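Local coordinates for protein enoyl-CoA hydratase, EchA12_1 (PDB 3QRE) that probably acts as an enoyl-CoA hydratase of the crotonase-like family, handling coenzyme A thioesters in fatty acid metabolism, at residues A[156-161]-A[219-224]; A[132-137]-A[152-157]; A[28-33]-A[56-61]. All coordinates share one frame; numbering follows the deposited sequence.

Interaction 1 (A[156-161]-A[219-224]); sequences FAAAGA and EQLMPR
In the crotonase fold, Leu221 and Arg224, in the first turn of helix 221-235, pack on one face of the central mixed sheet, closing over Phe156 and Ala158 at the end of strand 154-158. Leu221 spreads its two methyls along the strand. CD1 rests on Phe156 CB at 3.8 Å and lies equally close to the backbone C of Ala157, while CD2 meets Ala158 CB at 4.0 Å. This reach follows from a first torsion that sets Leu221 CG opposite its own backbone N (chi1 -176°).

Arg224 lies one helical turn on and crosses the ring of Phe156 at about a right angle. Its CG approaches Phe156 CE1 obliquely at 3.8 Å, and the chain then bends at chi2 (75°), which brings NE to 3.9 Å from the same CE1. Phe156 CZ sits over one face of the guanidinium, offset toward its rim, with the two planes 69° apart. Outside the contact, Arg224 forms salt bridges with Glu214 and Glu227, and Tyr228 meets the Phe156 ring edge-to-face. The guanidinium thus has the rim of an aromatic ring over one face and two carboxylates as partners; the latter would be expected to stabilise its charge. No hydrogen bond joins the two segments, which are held by van der Waals packing.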
loop_
_atom_site.group_PDB
_atom_site.type_symbol
_atom_site.label_atom_id
_atom_site.label_comp_id
_atom_site.label_asym_id
_atom_site.label_seq_id
_atom_site.Cartn_x
_atom_site.Cartn_y
_atom_site.Cartn_z
ATOM N N PHE A 156 17.493 0.884 -4.810
ATOM C CA PHE A 156 17.817 -0.061 -5.866
ATOM C C PHE A 156 18.474 -1.258 -5.215
ATOM O O PHE A 156 19.179 -1.113 -4.209
ATOM C CB PHE A 156 18.755 0.557 -6.893
ATOM C CG PHE A 156 18.104 1.605 -7.735
ATOM C CD1 PHE A 156 17.434 1.255 -8.892
ATOM C CD2 PHE A 156 18.130 2.939 -7.345
ATOM C CE1 PHE A 156 16.813 2.214 -9.676
ATOM C CE2 PHE A 156 17.498 3.936 -8.123
ATOM C CZ PHE A 156 16.835 3.568 -9.294
ATOM N N ALA A 157 18.230 -2.441 -5.764
ATOM C CA ALA A 157 18.822 -3.635 -5.206
ATOM C C ALA A 157 19.448 -4.485 -6.299
ATOM O O ALA A 157 18.910 -4.577 -7.415
ATOM C CB ALA A 157 17.788 -4.422 -4.456
ATOM N N ALA A 158 20.577 -5.106 -5.963
ATOM C CA ALA A 158 21.196 -6.093 -6.825
ATOM C C ALA A 158 20.364 -7.363 -6.812
ATOM O O ALA A 158 19.873 -7.771 -5.752
ATOM C CB ALA A 158 22.625 -6.381 -6.359
ATOM N N ALA A 159 20.216 -7.979 -7.988
ATOM C CA ALA A 159 19.619 -9.299 -8.141
ATOM C C ALA A 159 20.236 -10.320 -7.180
ATOM O O ALA A 159 21.447 -10.365 -7.016
ATOM C CB ALA A 159 19.742 -9.786 -9.625
ATOM N N GLY A 160 19.395 -11.116 -6.529
ATOM C CA GLY A 160 19.853 -12.068 -5.514
ATOM C C GLY A 160 20.116 -11.543 -4.093
ATOM O O GLY A 160 20.366 -12.342 -3.178
ATOM N N ALA A 161 20.094 -10.224 -3.884
ATOM C CA ALA A 161 20.453 -9.669 -2.569
ATOM C C ALA A 161 19.439 -10.116 -1.510
ATOM O O ALA A 161 18.238 -10.079 -1.755
ATOM C CB ALA A 161 20.551 -8.176 -2.627
ATOM N N GLU A 219 26.514 -5.924 -11.453
ATOM C CA GLU A 219 27.402 -5.022 -12.205
ATOM C C GLU A 219 26.746 -3.660 -12.472
ATOM O O GLU A 219 27.430 -2.629 -12.453
ATOM C CB GLU A 219 27.868 -5.660 -13.527
ATOM N N GLN A 220 25.433 -3.654 -12.708
ATOM C CA GLN A 220 24.733 -2.434 -13.097
ATOM C C GLN A 220 24.155 -1.631 -11.915
ATOM O O GLN A 220 23.601 -0.560 -12.125
ATOM C CB GLN A 220 23.646 -2.737 -14.146
ATOM N N LEU A 221 24.313 -2.122 -10.683
ATOM C CA LEU A 221 23.741 -1.452 -9.488
ATOM C C LEU A 221 24.154 0.010 -9.241
ATOM O O LEU A 221 23.292 0.892 -9.105
ATOM C CB LEU A 221 23.976 -2.281 -8.220
ATOM C CG LEU A 221 23.345 -1.726 -6.929
ATOM C CD1 LEU A 221 21.817 -1.630 -7.019
ATOM C CD2 LEU A 221 23.766 -2.569 -5.738
ATOM N N MET A 222 25.456 0.262 -9.157
ATOM C CA MET A 222 25.942 1.622 -8.948
ATOM C C MET A 222 25.745 2.556 -10.157
ATOM O O MET A 222 25.331 3.695 -9.964
ATOM C CB MET A 222 27.393 1.629 -8.454
ATOM C CG MET A 222 27.534 1.129 -7.014
ATOM S SD MET A 222 26.616 2.181 -5.849
ATOM C CE MET A 222 27.560 3.703 -5.958
ATOM N N PRO A 223 26.032 2.088 -11.395
ATOM C CA PRO A 223 25.743 2.965 -12.543
ATOM C C PRO A 223 24.282 3.464 -12.594
ATOM O O PRO A 223 24.038 4.667 -12.832
ATOM C CB PRO A 223 26.102 2.085 -13.753
ATOM C CG PRO A 223 27.259 1.268 -13.258
ATOM C CD PRO A 223 26.960 0.995 -11.779
ATOM N N ARG A 224 23.345 2.551 -12.326
ATOM C CA ARG A 224 21.912 2.851 -12.272
ATOM C C ARG A 224 21.513 3.791 -11.112
ATOM O O ARG A 224 20.786 4.770 -11.323
ATOM C CB ARG A 224 21.104 1.550 -12.229
ATOM C CG ARG A 224 19.606 1.751 -12.224
ATOM C CD ARG A 224 19.033 2.151 -13.606
ATOM N NE ARG A 224 17.620 2.494 -13.458
ATOM C CZ ARG A 224 17.121 3.729 -13.544
ATOM N NH1 ARG A 224 17.914 4.762 -13.825
ATOM N NH2 ARG A 224 15.813 3.931 -13.367
#

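Interaction 2 (A[132-137]-A[152-157]); sequences PVIAAI and CDVRFA
Strands 133-137 and 154-157 run parallel, 17° apart, in register from the Ile134-Val154 pair to Ile137-Ala157, as the two strands of a beta-alpha-beta crossover through helix 144-151. Ala135 turns both its N and its O to the neighbouring strand: its N reaches Val154 O at 2.8 Å, and its O accepts from Phe156 N. Ile137 N continues the ladder to Phe156 O at 2.7 Å. At the start the pattern is extended by a carboxylate, since Asp153 OD2 takes Val133 N at 2.6 Å on its anti side, 18° out of the carboxylate plane; the same oxygen also forms a salt bridge with Lys245.

On the face that carries Ile134, Val154 and Phe156, Ile134 CG2 lies at the edge of the Phe156 ring, 3.7 Å from CD2, and its other branch sets CD1 on Val154 CB. The opposite face joins Ala135, Ile137 and Arg155: Arg155 CG touches both Ala135 CB (3.8 Å) and Ile137 CD1 (3.9 Å). Leu192 and Leu196 of the second subunit pack on Asp153 and Pro132. Beyond a bend at chi3, Arg155 NH1 donates to Cys152 O at 2.7 Å, with that oxygen in the guanidinium plane but the donor standing above the carbonyl plane.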
loop_
_atom_site.group_PDB
_atom_site.type_symbol
_atom_site.label_atom_id
_atom_site.label_comp_id
_atom_site.label_asym_id
_atom_site.label_seq_id
_atom_site.Cartn_x
_atom_site.Cartn_y
_atom_site.Cartn_z
ATOM N N PRO A 132 17.666 14.089 -0.899
ATOM C CA PRO A 132 17.286 12.692 -1.067
ATOM C C PRO A 132 18.462 11.746 -0.828
ATOM O O PRO A 132 19.622 12.106 -1.103
ATOM C CB PRO A 132 16.858 12.608 -2.547
ATOM C CG PRO A 132 16.877 14.044 -3.064
ATOM C CD PRO A 132 17.831 14.770 -2.199
ATOM N N VAL A 133 18.159 10.536 -0.332
ATOM C CA VAL A 133 19.155 9.488 -0.204
ATOM C C VAL A 133 18.672 8.307 -1.027
ATOM O O VAL A 133 17.523 7.841 -0.867
ATOM C CB VAL A 133 19.409 9.099 1.293
ATOM C CG1 VAL A 133 20.549 8.091 1.430
ATOM C CG2 VAL A 133 19.723 10.336 2.134
ATOM N N ILE A 134 19.532 7.846 -1.929
ATOM C CA ILE A 134 19.268 6.678 -2.739
ATOM C C ILE A 134 20.127 5.533 -2.196
ATOM O O ILE A 134 21.366 5.608 -2.224
ATOM C CB ILE A 134 19.622 6.916 -4.237
ATOM C CG1 ILE A 134 19.155 8.293 -4.760
ATOM C CG2 ILE A 134 19.107 5.784 -5.122
ATOM C CD1 ILE A 134 17.693 8.682 -4.410
ATOM N N ALA A 135 19.478 4.478 -1.702
ATOM C CA ALA A 135 20.178 3.270 -1.309
ATOM C C ALA A 135 20.407 2.350 -2.495
ATOM O O ALA A 135 19.477 2.052 -3.273
ATOM C CB ALA A 135 19.425 2.529 -0.183
ATOM N N ALA A 136 21.654 1.902 -2.635
ATOM C CA ALA A 136 22.007 0.903 -3.615
ATOM C C ALA A 136 22.390 -0.351 -2.862
ATOM O O ALA A 136 23.498 -0.464 -2.369
ATOM C CB ALA A 136 23.152 1.387 -4.452
ATOM N N ILE A 137 21.459 -1.295 -2.784
ATOM C CA ILE A 137 21.567 -2.464 -1.914
ATOM C C ILE A 137 22.270 -3.592 -2.653
ATOM O O ILE A 137 21.649 -4.357 -3.390
ATOM C CB ILE A 137 20.176 -2.886 -1.380
ATOM C CG1 ILE A 137 19.470 -1.652 -0.756
ATOM C CG2 ILE A 137 20.305 -4.003 -0.350
ATOM C CD1 ILE A 137 17.996 -1.840 -0.359
ATOM N N CYS A 152 15.699 5.483 3.649
ATOM C CA CYS A 152 16.124 6.192 2.461
ATOM C C CYS A 152 14.937 6.533 1.553
ATOM O O CYS A 152 13.877 5.927 1.636
ATOM C CB CYS A 152 17.207 5.392 1.708
ATOM S SG CYS A 152 18.713 5.182 2.691
ATOM N N ASP A 153 15.122 7.523 0.692
ATOM C CA ASP A 153 14.049 7.956 -0.206
ATOM C C ASP A 153 13.730 6.891 -1.244
ATOM O O ASP A 153 12.565 6.584 -1.487
ATOM C CB ASP A 153 14.453 9.275 -0.870
ATOM C CG ASP A 153 14.620 10.380 0.145
ATOM O OD1 ASP A 153 13.606 10.937 0.541
ATOM O OD2 ASP A 153 15.734 10.690 0.599
ATOM N N VAL A 154 14.780 6.343 -1.860
ATOM C CA VAL A 154 14.637 5.406 -2.982
ATOM C C VAL A 154 15.666 4.303 -2.854
ATOM O O VAL A 154 16.820 4.562 -2.459
ATOM C CB VAL A 154 14.776 6.121 -4.356
ATOM C CG1 VAL A 154 14.542 5.157 -5.488
ATOM C CG2 VAL A 154 13.785 7.291 -4.468
ATOM N N ARG A 155 15.239 3.075 -3.163
ATOM C CA ARG A 155 16.096 1.894 -3.083
ATOM C C ARG A 155 16.241 1.139 -4.422
ATOM O O ARG A 155 15.245 0.781 -5.071
ATOM C CB ARG A 155 15.565 0.935 -2.017
ATOM C CG ARG A 155 15.778 1.390 -0.553
ATOM C CD ARG A 155 14.749 0.731 0.396
ATOM N NE ARG A 155 13.378 1.196 0.123
ATOM C CZ ARG A 155 12.931 2.415 0.413
ATOM N NH1 ARG A 155 13.710 3.302 1.027
ATOM N NH2 ARG A 155 11.701 2.749 0.102
ATOM N N PHE A 156 17.493 0.884 -4.810
ATOM C CA PHE A 156 17.817 -0.061 -5.866
ATOM C C PHE A 156 18.474 -1.258 -5.215
ATOM O O PHE A 156 19.179 -1.113 -4.209
ATOM C CB PHE A 156 18.755 0.557 -6.893
ATOM C CG PHE A 156 18.104 1.605 -7.735
ATOM C CD1 PHE A 156 17.434 1.255 -8.892
ATOM C CD2 PHE A 156 18.130 2.939 -7.345
ATOM C CE1 PHE A 156 16.813 2.214 -9.676
ATOM C CE2 PHE A 156 17.498 3.936 -8.123
ATOM C CZ PHE A 156 16.835 3.568 -9.294
ATOM N N ALA A 157 18.230 -2.441 -5.764
ATOM C CA ALA A 157 18.822 -3.635 -5.206
ATOM C C ALA A 157 19.448 -4.485 -6.299
ATOM O O ALA A 157 18.910 -4.577 -7.415
ATOM C CB ALA A 157 17.788 -4.422 -4.456
#

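Interaction 3 (A[28-33]-A[56-61]); sequences QDAVLY and PDLAAG
Asp57 OD2, on a side chain that borders Ala30, is gripped from two quarters: by the backbone N of Leu58, in a weak bond of 2.8 Å, and by Arg50 in a salt bridge. The other carboxylate oxygen, OD1, pairs with Arg47. A first torsion of 57° places Asp57 CG between its backbone N and carbonyl carbon, which folds the carboxylate back to the N-H of Leu58 at the start of helix 56-71. Arg47 also donates to the carbonyl of Gln28, and so ties the incoming chain to the helix.

Beside this charged cluster the contact itself is made by small apolar groups laid on backbone. Ala30 CB presses on the carbonyl of Asp57, 3.4 Å from its O, and stands 3.9 Å from Asp57 CB. That carbonyl is already occupied within the helix by Gly61 N. Leu58 returns the approach from its own side, where its CD1 touches Ala30 O at 3.5 Å.

One residue further along, Val31 opens the edge strand 31-35 and directs its branches at the helix. CG2 lies on the helix backbone, 3.5 Å from Leu58 O and equally near to Gly61 C, against a glycine that presents bare backbone. Ile43 and Ala65 add to the surroundings of Val31. A water donates weakly to both Val31 O and Gly61 O, 3.4 Å from each.

As no direct hydrogen bond crosses between the segments, close apolar fit and a weak water bridge join them, and Arg47 links them from outside. The arginines and the Leu58 N-H would together be expected to favour the ionised form of Asp57, whose weak bond to Leu58 N lies within the first helical turn on which Ala30 rests.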
loop_
_atom_site.group_PDB
_atom_site.type_symbol
_atom_site.label_atom_id
_atom_site.label_comp_id
_atom_site.label_asym_id
_atom_site.label_seq_id
_atom_site.Cartn_x
_atom_site.Cartn_y
_atom_site.Cartn_z
ATOM N N GLN A 28 40.781 2.712 5.249
ATOM C CA GLN A 28 40.603 2.183 6.641
ATOM C C GLN A 28 39.507 2.906 7.477
ATOM O O GLN A 28 39.164 2.436 8.572
ATOM C CB GLN A 28 41.955 2.145 7.393
ATOM N N ASP A 29 38.975 4.034 6.976
ATOM C CA ASP A 29 37.824 4.724 7.613
ATOM C C ASP A 29 36.570 3.830 7.550
ATOM O O ASP A 29 36.356 3.134 6.552
ATOM C CB ASP A 29 37.507 6.065 6.939
ATOM C CG ASP A 29 38.566 7.146 7.205
ATOM O OD1 ASP A 29 38.814 7.474 8.392
ATOM O OD2 ASP A 29 39.131 7.683 6.213
ATOM N N ALA A 30 35.761 3.858 8.615
ATOM C CA ALA A 30 34.546 3.041 8.697
ATOM C C ALA A 30 33.570 3.355 7.557
ATOM O O ALA A 30 32.944 2.449 7.010
ATOM C CB ALA A 30 33.873 3.184 10.069
ATOM N N VAL A 31 33.474 4.629 7.187
ATOM C CA VAL A 31 32.595 5.071 6.107
ATOM C C VAL A 31 33.385 5.943 5.121
ATOM O O VAL A 31 34.001 6.929 5.521
ATOM C CB VAL A 31 31.355 5.857 6.675
ATOM C CG1 VAL A 31 30.483 6.396 5.561
ATOM C CG2 VAL A 31 30.533 4.988 7.596
ATOM N N LEU A 32 33.363 5.582 3.841
ATOM C CA LEU A 32 34.012 6.386 2.804
ATOM C C LEU A 32 33.073 7.432 2.215
ATOM O O LEU A 32 31.852 7.213 2.098
ATOM C CB LEU A 32 34.534 5.496 1.676
ATOM C CG LEU A 32 35.404 4.313 2.093
ATOM C CD1 LEU A 32 35.634 3.393 0.906
ATOM C CD2 LEU A 32 36.736 4.807 2.703
ATOM N N TYR A 33 33.660 8.563 1.824
ATOM C CA TYR A 33 32.921 9.666 1.256
ATOM C C TYR A 33 33.531 10.135 -0.082
ATOM O O TYR A 33 34.710 10.457 -0.171
ATOM C CB TYR A 33 32.891 10.808 2.263
ATOM C CG TYR A 33 32.112 12.016 1.808
ATOM C CD1 TYR A 33 30.824 12.236 2.283
ATOM C CD2 TYR A 33 32.665 12.951 0.909
ATOM C CE1 TYR A 33 30.082 13.349 1.889
ATOM C CE2 TYR A 33 31.924 14.071 0.494
ATOM C CZ TYR A 33 30.620 14.256 0.997
ATOM O OH TYR A 33 29.850 15.341 0.644
ATOM N N PRO A 56 29.377 1.311 16.363
ATOM C CA PRO A 56 29.588 2.716 16.684
ATOM C C PRO A 56 30.526 3.406 15.708
ATOM O O PRO A 56 30.333 4.588 15.424
ATOM C CB PRO A 56 30.185 2.675 18.098
ATOM C CG PRO A 56 30.621 1.287 18.309
ATOM C CD PRO A 56 29.725 0.433 17.496
ATOM N N ASP A 57 31.516 2.678 15.198
ATOM C CA ASP A 57 32.401 3.208 14.149
ATOM C C ASP A 57 31.612 3.543 12.883
ATOM O O ASP A 57 31.792 4.607 12.287
ATOM C CB ASP A 57 33.583 2.258 13.826
ATOM C CG ASP A 57 33.128 0.835 13.407
ATOM O OD1 ASP A 57 33.923 0.105 12.776
ATOM O OD2 ASP A 57 31.990 0.429 13.728
ATOM N N LEU A 58 30.730 2.626 12.504
ATOM C CA LEU A 58 29.937 2.753 11.298
ATOM C C LEU A 58 28.910 3.868 11.451
ATOM O O LEU A 58 28.708 4.641 10.527
ATOM C CB LEU A 58 29.248 1.437 10.985
ATOM C CG LEU A 58 29.083 1.247 9.481
ATOM C CD1 LEU A 58 30.449 0.890 8.830
ATOM C CD2 LEU A 58 28.046 0.191 9.211
ATOM N N ALA A 59 28.304 3.954 12.633
ATOM C CA ALA A 59 27.363 5.001 12.952
ATOM C C ALA A 59 28.007 6.380 12.848
ATOM O O ALA A 59 27.519 7.235 12.074
ATOM C CB ALA A 59 26.732 4.784 14.347
ATOM N N ALA A 60 29.100 6.590 13.585
ATOM C CA ALA A 60 29.809 7.872 13.575
ATOM C C ALA A 60 30.285 8.289 12.175
ATOM O O ALA A 60 30.256 9.482 11.813
ATOM C CB ALA A 60 30.970 7.875 14.579
ATOM N N GLY A 61 30.718 7.316 11.381
ATOM C CA GLY A 61 31.155 7.620 10.015
ATOM C C GLY A 61 29.955 8.073 9.206
ATOM O O GLY A 61 30.007 9.093 8.525
HETATM O O HOH W 1 32.973 9.787 7.081
#

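How the interactions relate
From the N terminus, interaction 3 comes first: it closes a loop containing the hairpin partner 40-45 and seats helix 56-71 against the outermost strand, 31-35. Well along the chain, interaction 2 closes the short crossover through helix 144-151, pairing neighbouring strands 133-137 and 154-158. Interaction 1 opens on the stretch where interaction 2 ends, shares Phe156 and Ala157 with it, and closes the longer excursion that returns at helix 221-235. The three loops follow in series, the last two overlapping at strand 154-158. Interactions 1 and 2 touch, for Leu221 CD2 also packs on Ile137; interaction 3 touches neither but reaches the same sheet, its centre about 19 Å from that of interaction 2.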